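Local coordinates for protein MIP07328p (Drosophila melanogaster, PDB 6FKK) that probably acts as a membrane-bound axon guidance cue, its extracellular sema and PSI domains serving semaphorin receptor binding and chemorepellent signalling, at residues K396-D404 with T516-N524; H476-C487 with I494-K505. All blocks are in the same frame, centred on the assembly; numbering follows the deposited sequence.

Contact 1 (K396-D404 with T516-N524)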
loop_
_atom_site.group_PDB
_atom_site.type_symbol
_atom_site.label_atom_id
_atom_site.label_comp_id
_atom_site.label_asym_id
_atom_site.label_seq_id
_atom_site.Cartn_x
_atom_site.Cartn_y
_atom_site.Cartn_z
ATOM N N LYS A 396 6.242 22.169 -3.079
ATOM C CA LYS A 396 6.424 23.324 -3.949
ATOM C C LYS A 396 7.912 23.601 -4.133
ATOM O O LYS A 396 8.631 23.836 -3.156
ATOM C CB LYS A 396 5.715 24.547 -3.372
ATOM C CG LYS A 396 5.634 25.727 -4.332
ATOM C CD LYS A 396 4.998 26.938 -3.669
ATOM C CE LYS A 396 4.926 28.119 -4.622
ATOM N NZ LYS A 396 4.040 27.840 -5.788
ATOM N N SER A 397 8.372 23.574 -5.381
ATOM C CA SER A 397 9.768 23.834 -5.688
ATOM C C SER A 397 10.048 25.337 -5.655
ATOM O O SER A 397 9.134 26.166 -5.630
ATOM C CB SER A 397 10.133 23.236 -7.049
ATOM O OG SER A 397 9.331 23.772 -8.088
ATOM N N LEU A 398 11.341 25.685 -5.631
ATOM C CA LEU A 398 11.733 27.094 -5.648
ATOM C C LEU A 398 11.136 27.807 -6.849
ATOM O O LEU A 398 10.736 28.975 -6.757
ATOM C CB LEU A 398 13.256 27.224 -5.687
ATOM C CG LEU A 398 13.759 28.657 -5.845
ATOM C CD1 LEU A 398 13.513 29.406 -4.558
ATOM C CD2 LEU A 398 15.227 28.675 -6.213
ATOM N N SER A 399 11.070 27.107 -7.984
ATOM C CA SER A 399 10.503 27.679 -9.193
ATOM C C SER A 399 9.020 27.982 -9.009
ATOM O O SER A 399 8.531 28.993 -9.513
ATOM C CB SER A 399 10.737 26.735 -10.380
ATOM O OG SER A 399 9.836 25.641 -10.368
ATOM N N GLY A 400 8.292 27.138 -8.282
ATOM C CA GLY A 400 6.860 27.297 -8.101
ATOM C C GLY A 400 6.032 26.099 -8.510
ATOM O O GLY A 400 4.835 26.055 -8.185
ATOM N N ALA A 401 6.608 25.123 -9.209
ATOM C CA ALA A 401 5.889 23.916 -9.577
ATOM C C ALA A 401 5.815 22.953 -8.395
ATOM O O ALA A 401 6.629 22.999 -7.469
ATOM C CB ALA A 401 6.559 23.228 -10.769
ATOM N N TYR A 402 4.827 22.065 -8.438
ATOM C CA TYR A 402 4.567 21.125 -7.356
ATOM C C TYR A 402 4.933 19.716 -7.802
ATOM O O TYR A 402 4.507 19.268 -8.871
ATOM C CB TYR A 402 3.103 21.192 -6.919
ATOM C CG TYR A 402 2.721 22.536 -6.343
ATOM C CD1 TYR A 402 2.326 23.581 -7.167
ATOM C CD2 TYR A 402 2.774 22.765 -4.975
ATOM C CE1 TYR A 402 1.985 24.815 -6.644
ATOM C CE2 TYR A 402 2.434 23.992 -4.443
ATOM C CZ TYR A 402 2.041 25.014 -5.281
ATOM O OH TYR A 402 1.706 26.240 -4.757
ATOM N N TYR A 403 5.732 19.031 -6.986
ATOM C CA TYR A 403 6.188 17.680 -7.279
ATOM C C TYR A 403 5.879 16.766 -6.103
ATOM O O TYR A 403 5.999 17.172 -4.943
ATOM C CB TYR A 403 7.693 17.645 -7.568
ATOM C CG TYR A 403 8.135 18.550 -8.694
ATOM C CD1 TYR A 403 8.166 18.096 -10.005
ATOM C CD2 TYR A 403 8.531 19.856 -8.443
ATOM C CE1 TYR A 403 8.575 18.922 -11.037
ATOM C CE2 TYR A 403 8.941 20.688 -9.466
ATOM C CZ TYR A 403 8.961 20.217 -10.761
ATOM O OH TYR A 403 9.368 21.047 -11.779
ATOM N N ASP A 404 5.485 15.533 -6.406
ATOM C CA ASP A 404 5.341 14.508 -5.382
ATOM C C ASP A 404 6.699 13.866 -5.124
ATOM O O ASP A 404 7.292 13.271 -6.030
ATOM C CB ASP A 404 4.327 13.451 -5.815
ATOM C CG ASP A 404 2.908 13.981 -5.845
ATOM O OD1 ASP A 404 2.692 15.116 -5.375
ATOM O OD2 ASP A 404 2.011 13.263 -6.337
ATOM N N THR A 516 12.847 34.765 -1.550
ATOM C CA THR A 516 13.684 33.706 -2.099
ATOM C C THR A 516 14.376 34.120 -3.393
ATOM O O THR A 516 14.780 33.255 -4.178
ATOM C CB THR A 516 12.855 32.441 -2.334
ATOM O OG1 THR A 516 11.925 32.669 -3.401
ATOM C CG2 THR A 516 12.089 32.062 -1.075
ATOM N N LYS A 517 14.520 35.425 -3.634
ATOM C CA LYS A 517 15.145 35.882 -4.872
ATOM C C LYS A 517 16.626 35.530 -4.923
ATOM O O LYS A 517 17.182 35.351 -6.013
ATOM C CB LYS A 517 14.951 37.391 -5.037
ATOM C CG LYS A 517 13.522 37.800 -5.350
ATOM C CD LYS A 517 13.013 37.085 -6.594
ATOM C CE LYS A 517 11.563 37.437 -6.896
ATOM N NZ LYS A 517 11.388 38.879 -7.233
ATOM N N THR A 518 17.276 35.422 -3.767
ATOM C CA THR A 518 18.688 35.075 -3.694
ATOM C C THR A 518 18.924 33.572 -3.591
ATOM O O THR A 518 20.035 33.154 -3.247
ATOM C CB THR A 518 19.345 35.786 -2.505
ATOM O OG1 THR A 518 18.644 35.453 -1.299
ATOM C CG2 THR A 518 19.317 37.295 -2.703
ATOM N N TYR A 519 17.917 32.755 -3.882
ATOM C CA TYR A 519 18.020 31.311 -3.738
ATOM C C TYR A 519 18.323 30.660 -5.084
ATOM O O TYR A 519 18.001 31.202 -6.144
ATOM C CB TYR A 519 16.733 30.716 -3.156
ATOM C CG TYR A 519 16.456 31.062 -1.703
ATOM C CD1 TYR A 519 17.142 32.085 -1.058
ATOM C CD2 TYR A 519 15.511 30.351 -0.974
ATOM C CE1 TYR A 519 16.886 32.397 0.265
ATOM C CE2 TYR A 519 15.250 30.655 0.350
ATOM C CZ TYR A 519 15.941 31.677 0.964
ATOM O OH TYR A 519 15.684 31.981 2.282
ATOM N N LEU A 520 18.944 29.482 -5.027
ATOM C CA LEU A 520 19.299 28.723 -6.218
ATOM C C LEU A 520 18.775 27.300 -6.103
ATOM O O LEU A 520 18.893 26.668 -5.048
ATOM C CB LEU A 520 20.818 28.698 -6.436
ATOM C CG LEU A 520 21.485 30.005 -6.865
ATOM C CD1 LEU A 520 22.982 29.801 -7.031
ATOM C CD2 LEU A 520 20.866 30.526 -8.152
ATOM N N GLN A 521 18.199 26.800 -7.194
ATOM C CA GLN A 521 17.735 25.421 -7.265
ATOM C C GLN A 521 17.627 25.026 -8.730
ATOM O O GLN A 521 17.200 25.828 -9.563
ATOM C CB GLN A 521 16.386 25.236 -6.562
ATOM C CG GLN A 521 15.890 23.797 -6.536
ATOM C CD GLN A 521 14.556 23.649 -5.828
ATOM O OE1 GLN A 521 13.508 23.986 -6.377
ATOM N NE2 GLN A 521 14.592 23.141 -4.601
ATOM N N SER A 522 18.014 23.789 -9.034
ATOM C CA SER A 522 17.984 23.283 -10.407
ATOM C C SER A 522 17.517 21.832 -10.364
ATOM O O SER A 522 18.285 20.937 -9.999
ATOM C CB SER A 522 19.350 23.410 -11.072
ATOM O OG SER A 522 19.287 23.012 -12.430
ATOM N N LEU A 523 16.259 21.606 -10.740
ATOM C CA LEU A 523 15.697 20.263 -10.779
ATOM C C LEU A 523 15.668 19.667 -12.177
ATOM O O LEU A 523 15.667 18.438 -12.310
ATOM C CB LEU A 523 14.270 20.264 -10.216
ATOM C CG LEU A 523 14.057 20.820 -8.808
ATOM C CD1 LEU A 523 12.591 20.717 -8.417
ATOM C CD2 LEU A 523 14.934 20.090 -7.809
ATOM N N ASN A 524 15.647 20.501 -13.214
ATOM C CA ASN A 524 15.509 20.060 -14.600
ATOM C C ASN A 524 16.853 20.010 -15.316
ATOM O O ASN A 524 16.964 20.409 -16.479
ATOM C CB ASN A 524 14.536 20.972 -15.341
ATOM C CG ASN A 524 13.957 20.326 -16.583
ATOM O OD1 ASN A 524 14.087 19.120 -16.785
ATOM N ND2 ASN A 524 13.307 21.126 -17.421
#

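Contact 2 (H476-C487 with I494-K505)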
loop_
_atom_site.group_PDB
_atom_site.type_symbol
_atom_site.label_atom_id
_atom_site.label_comp_id
_atom_site.label_asym_id
_atom_site.label_seq_id
_atom_site.Cartn_x
_atom_site.Cartn_y
_atom_site.Cartn_z
ATOM N N HIS A 476 13.759 15.160 4.821
ATOM C CA HIS A 476 14.498 15.940 3.839
ATOM C C HIS A 476 15.803 16.396 4.469
ATOM O O HIS A 476 15.804 16.922 5.587
ATOM C CB HIS A 476 13.684 17.145 3.357
ATOM C CG HIS A 476 12.421 16.775 2.642
ATOM N ND1 HIS A 476 12.404 16.380 1.321
ATOM C CD2 HIS A 476 11.135 16.744 3.060
ATOM C CE1 HIS A 476 11.160 16.121 0.957
ATOM N NE2 HIS A 476 10.371 16.334 1.995
ATOM N N HIS A 477 16.909 16.193 3.752
ATOM C CA HIS A 477 18.242 16.433 4.289
ATOM C C HIS A 477 18.745 17.846 4.025
ATOM O O HIS A 477 19.957 18.038 3.848
ATOM C CB HIS A 477 19.228 15.412 3.717
ATOM C CG HIS A 477 18.744 13.997 3.780
ATOM N ND1 HIS A 477 18.900 13.206 4.898
ATOM C CD2 HIS A 477 18.116 13.229 2.860
ATOM C CE1 HIS A 477 18.384 12.013 4.665
ATOM N NE2 HIS A 477 17.901 12.000 3.436
ATOM N N CYS A 478 17.859 18.844 3.988
ATOM C CA CYS A 478 18.313 20.210 3.739
ATOM C C CYS A 478 19.225 20.692 4.861
ATOM O O CYS A 478 20.317 21.212 4.610
ATOM C CB CYS A 478 17.124 21.160 3.584
ATOM S SG CYS A 478 15.788 20.641 2.474
ATOM N N SER A 479 18.793 20.518 6.111
ATOM C CA SER A 479 19.565 21.006 7.249
ATOM C C SER A 479 20.784 20.148 7.550
ATOM O O SER A 479 21.567 20.510 8.435
ATOM C CB SER A 479 18.674 21.084 8.489
ATOM O OG SER A 479 18.142 19.813 8.814
ATOM N N HIS A 480 20.969 19.033 6.847
ATOM C CA HIS A 480 22.102 18.153 7.087
ATOM C C HIS A 480 23.218 18.319 6.064
ATOM O O HIS A 480 24.283 17.715 6.234
ATOM C CB HIS A 480 21.643 16.690 7.110
ATOM C CG HIS A 480 20.795 16.342 8.294
ATOM N ND1 HIS A 480 19.533 16.861 8.487
ATOM C CD2 HIS A 480 21.031 15.528 9.349
ATOM C CE1 HIS A 480 19.028 16.381 9.609
ATOM N NE2 HIS A 480 19.917 15.568 10.152
ATOM N N ILE A 481 23.009 19.111 5.017
ATOM C CA ILE A 481 24.040 19.395 4.026
ATOM C C ILE A 481 24.515 20.826 4.233
ATOM O O ILE A 481 23.701 21.742 4.404
ATOM C CB ILE A 481 23.529 19.171 2.590
ATOM C CG1 ILE A 481 24.604 19.551 1.569
ATOM C CG2 ILE A 481 22.243 19.941 2.338
ATOM C CD1 ILE A 481 25.867 18.725 1.682
ATOM N N VAL A 482 25.831 21.012 4.248
ATOM C CA VAL A 482 26.419 22.331 4.432
ATOM C C VAL A 482 27.057 22.869 3.158
ATOM O O VAL A 482 27.233 24.093 3.046
ATOM C CB VAL A 482 27.448 22.326 5.581
ATOM C CG1 VAL A 482 26.751 22.107 6.914
ATOM C CG2 VAL A 482 28.495 21.251 5.342
ATOM N N ASP A 483 27.402 22.012 2.203
ATOM C CA ASP A 483 28.022 22.453 0.963
ATOM C C ASP A 483 26.965 22.915 -0.032
ATOM O O ASP A 483 25.878 22.334 -0.123
ATOM C CB ASP A 483 28.857 21.323 0.359
ATOM C CG ASP A 483 29.589 21.743 -0.907
ATOM O OD1 ASP A 483 29.686 22.959 -1.177
ATOM O OD2 ASP A 483 30.067 20.847 -1.635
ATOM N N CYS A 484 27.296 23.971 -0.779
ATOM C CA CYS A 484 26.399 24.472 -1.816
ATOM C C CYS A 484 26.266 23.478 -2.961
ATOM O O CYS A 484 25.171 23.286 -3.500
ATOM C CB CYS A 484 26.912 25.815 -2.330
ATOM S SG CYS A 484 26.140 26.480 -3.829
ATOM N N LEU A 485 27.376 22.846 -3.348
ATOM C CA LEU A 485 27.337 21.858 -4.420
ATOM C C LEU A 485 26.416 20.699 -4.065
ATOM O O LEU A 485 25.694 20.184 -4.927
ATOM C CB LEU A 485 28.751 21.356 -4.713
ATOM C CG LEU A 485 29.787 22.438 -5.026
ATOM C CD1 LEU A 485 31.188 21.848 -5.106
ATOM C CD2 LEU A 485 29.429 23.152 -6.318
ATOM N N GLY A 486 26.419 20.281 -2.797
ATOM C CA GLY A 486 25.533 19.209 -2.377
ATOM C C GLY A 486 24.079 19.626 -2.316
ATOM O O GLY A 486 23.186 18.806 -2.552
ATOM N N CYS A 487 23.816 20.898 -2.004
ATOM C CA CYS A 487 22.440 21.381 -1.937
ATOM C C CYS A 487 21.797 21.400 -3.321
ATOM O O CYS A 487 20.596 21.138 -3.458
ATOM C CB CYS A 487 22.413 22.772 -1.303
ATOM S SG CYS A 487 20.776 23.447 -0.909
ATOM N N ILE A 494 12.512 20.593 -2.228
ATOM C CA ILE A 494 12.267 21.350 -1.008
ATOM C C ILE A 494 13.519 22.044 -0.474
ATOM O O ILE A 494 13.395 22.962 0.351
ATOM C CB ILE A 494 11.652 20.436 0.072
ATOM C CG1 ILE A 494 10.668 21.212 0.943
ATOM C CG2 ILE A 494 12.737 19.801 0.925
ATOM C CD1 ILE A 494 9.798 20.317 1.790
ATOM N N CYS A 495 14.710 21.645 -0.918
ATOM C CA CYS A 495 15.953 22.276 -0.492
ATOM C C CYS A 495 16.399 23.286 -1.542
ATOM O O CYS A 495 16.449 22.969 -2.735
ATOM C CB CYS A 495 17.064 21.246 -0.264
ATOM S SG CYS A 495 16.683 19.844 0.832
ATOM N N ALA A 496 16.719 24.498 -1.094
ATOM C CA ALA A 496 17.275 25.531 -1.952
ATOM C C ALA A 496 18.445 26.182 -1.229
ATOM O O ALA A 496 18.518 26.172 0.002
ATOM C CB ALA A 496 16.224 26.582 -2.334
ATOM N N TRP A 497 19.366 26.748 -2.004
ATOM C CA TRP A 497 20.596 27.319 -1.466
ATOM C C TRP A 497 20.483 28.837 -1.405
ATOM O O TRP A 497 20.289 29.491 -2.435
ATOM C CB TRP A 497 21.803 26.915 -2.309
ATOM C CG TRP A 497 23.080 27.503 -1.807
ATOM C CD1 TRP A 497 23.752 28.571 -2.324
ATOM C CD2 TRP A 497 23.833 27.064 -0.673
ATOM N NE1 TRP A 497 24.884 28.820 -1.586
ATOM C CE2 TRP A 497 24.955 27.909 -0.564
ATOM C CE3 TRP A 497 23.670 26.036 0.261
ATOM C CZ2 TRP A 497 25.911 27.755 0.436
ATOM C CZ3 TRP A 497 24.617 25.887 1.254
ATOM C CH2 TRP A 497 25.723 26.741 1.335
ATOM N N ASP A 498 20.617 29.390 -0.202
ATOM C CA ASP A 498 20.623 30.835 -0.018
ATOM C C ASP A 498 22.029 31.372 -0.253
ATOM O O ASP A 498 22.997 30.884 0.338
ATOM C CB ASP A 498 20.140 31.194 1.390
ATOM C CG ASP A 498 19.913 32.688 1.572
ATOM O OD1 ASP A 498 20.081 33.444 0.594
ATOM O OD2 ASP A 498 19.556 33.107 2.695
ATOM N N LEU A 499 22.143 32.373 -1.125
ATOM C CA LEU A 499 23.443 32.989 -1.360
ATOM C C LEU A 499 23.775 34.027 -0.299
ATOM O O LEU A 499 24.956 34.277 -0.034
ATOM C CB LEU A 499 23.486 33.621 -2.751
ATOM C CG LEU A 499 23.501 32.633 -3.916
ATOM C CD1 LEU A 499 23.575 33.364 -5.248
ATOM C CD2 LEU A 499 24.664 31.672 -3.759
ATOM N N GLN A 500 22.756 34.635 0.312
ATOM C CA GLN A 500 22.997 35.594 1.384
ATOM C C GLN A 500 23.634 34.916 2.589
ATOM O O GLN A 500 24.616 35.413 3.149
ATOM C CB GLN A 500 21.693 36.280 1.785
ATOM C CG GLN A 500 21.204 37.327 0.805
ATOM C CD GLN A 500 20.052 38.133 1.362
ATOM O OE1 GLN A 500 19.411 37.734 2.335
ATOM N NE2 GLN A 500 19.787 39.281 0.754
ATOM N N THR A 501 23.078 33.785 3.010
ATOM C CA THR A 501 23.627 32.991 4.102
ATOM C C THR A 501 23.939 31.605 3.561
ATOM O O THR A 501 23.035 30.901 3.101
ATOM C CB THR A 501 22.651 32.896 5.276
ATOM O OG1 THR A 501 21.553 32.048 4.920
ATOM C CG2 THR A 501 22.120 34.272 5.636
ATOM N N HIS A 502 25.212 31.216 3.612
ATOM C CA HIS A 502 25.641 29.925 3.080
ATOM C C HIS A 502 25.002 28.813 3.907
ATOM O O HIS A 502 25.602 28.235 4.817
ATOM C CB HIS A 502 27.158 29.829 3.063
ATOM C CG HIS A 502 27.798 30.718 2.042
ATOM N ND1 HIS A 502 28.110 30.284 0.772
ATOM C CD2 HIS A 502 28.164 32.021 2.096
ATOM C CE1 HIS A 502 28.651 31.278 0.090
ATOM N NE2 HIS A 502 28.695 32.343 0.871
ATOM N N GLU A 503 23.750 28.507 3.570
ATOM C CA GLU A 503 22.956 27.532 4.306
ATOM C C GLU A 503 21.898 26.964 3.372
ATOM O O GLU A 503 21.132 27.723 2.772
ATOM C CB GLU A 503 22.306 28.178 5.535
ATOM C CG GLU A 503 21.406 27.255 6.340
ATOM C CD GLU A 503 20.668 27.982 7.451
ATOM O OE1 GLU A 503 20.644 29.232 7.438
ATOM O OE2 GLU A 503 20.112 27.301 8.339
ATOM N N CYS A 504 21.865 25.638 3.240
ATOM C CA CYS A 504 20.847 24.962 2.443
ATOM C C CYS A 504 19.547 24.950 3.241
ATOM O O CYS A 504 19.461 24.306 4.291
ATOM C CB CYS A 504 21.305 23.548 2.094
ATOM S SG CYS A 504 20.295 22.630 0.891
ATOM N N LYS A 505 18.534 25.662 2.751
ATOM C CA LYS A 505 17.317 25.913 3.511
ATOM C C LYS A 505 16.155 25.068 3.005
ATOM O O LYS A 505 16.078 24.719 1.824
ATOM C CB LYS A 505 16.931 27.396 3.459
ATOM C CG LYS A 505 17.857 28.302 4.252
ATOM C CD LYS A 505 17.397 29.750 4.206
ATOM C CE LYS A 505 18.300 30.640 5.047
ATOM N NZ LYS A 505 17.887 32.069 4.980
#

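Contact 1 (K396-D404 with T516-N524)
Thr516 meets Leu398 at the start of 516-524: OG1 of Thr516 lies 3.8 Å from CD1 of Leu398, the two side chains running past each other in opposite directions. The chain then makes a type I turn to Tyr519, whose CB approaches the same methyl, with 3.7 Å between Leu398 CD1 and Tyr519 CB. The Tyr519 ring itself leads away from the 397-401 loop, and its hydroxyl bonds to His512. Gln521 follows and supplies the polar link. With CG anti to the backbone N (chi1 -177°) and an extended chain beyond, its amide is carried to the backbone of the loop. There OE1 of Gln521 accepts from N of Leu398 at 2.9 Å. The bond is moderately straight (152° at the hydrogen), the donor lying well out of the carbonyl plane. The other methyl of Leu398, CD2, rests 3.6 Å from Gln521 CB. Farther on, Leu523 CD1 touches both Ser397 CB and Tyr403 CE2, at 3.8 Å from Leu523 CD1 in each case. The loop is braced internally: Ala401 O accepts from both N and OG of Ser397. Since Gln521 NE2 also donates to the backbone oxygens of Pro493 and Cys495, both ends of the amide are bonded and its rotation is fixed. One directional bond, flanked by mainly apolar contacts of Leu398 and Leu523, thus joins a sema-domain hairpin loop to the PSI domain.

Contact 2 (H476-C487 with I494-K505)
Cys478 is bonded to Cys495, Cys487 to Cys504, and these four cysteines with Trp497 carry most of the buried surface. The Cys478 SG–Cys495 SG disulfide has a chi3 of -85°; beside it Ile494 CG2 lies 3.5 Å from Cys478 SG and also sits over one face of the His476 ring, 3.7 Å from its centroid. The second bridge, Cys487 SG–Cys504 SG, has the opposite sense, chi3 76°. It ties helix 484-489 to strand 503-506, and Ile481 CG2 packs on it, 3.6 Å from Cys504 SG. A trans first torsion (chi1 179°) sends the Trp497 indole from strand 495-498 toward the helix. Cys484 covers one indole face: its CB stands 3.6 Å from the centroid of the Trp497 six-membered ring, and its SG 3.5 Å from that of the five-membered ring. The opposite face meets the backbone N of Glu503, so the indole is sandwiched, and Cys487 SG comes to its edge. With an alanine here in place of the indole, the Cys484 sulfur is likely to lose its aromatic partner and a gap to open between helix and sheet. Asp483 caps the helix, its OD1 accepting from Leu485 N. One disulfide joining a short helix to a small antiparallel sheet, a second joining the preceding turn to it and a third running from Cys484 to Cys534, around a buried tryptophan, are typical of the cysteine-rich PSI (plexin repeat) domain.

From the N terminus, the chain first reaches 396-404, a hairpin loop and the start of strand 402-410 in a blade of the sema beta-propeller. It completes that blade and forms strands 452-456, 461-465 and 469-474 before passing into the PSI domain around 476-487. Contact 2 closes a short loop there, six residues separating its segments. Contact 1 closes a much longer one, with 111 residues between, and contact 2 lies wholly within it. Their centres are about 13 Å apart. Strand 519-520 of contact 1 pairs with strand 495-498 of contact 2, as Leu520 N to Trp497 O at 2.9 Å attests. Contact 2 thus ties the PSI domain to itself; contact 1 ties it to the propeller.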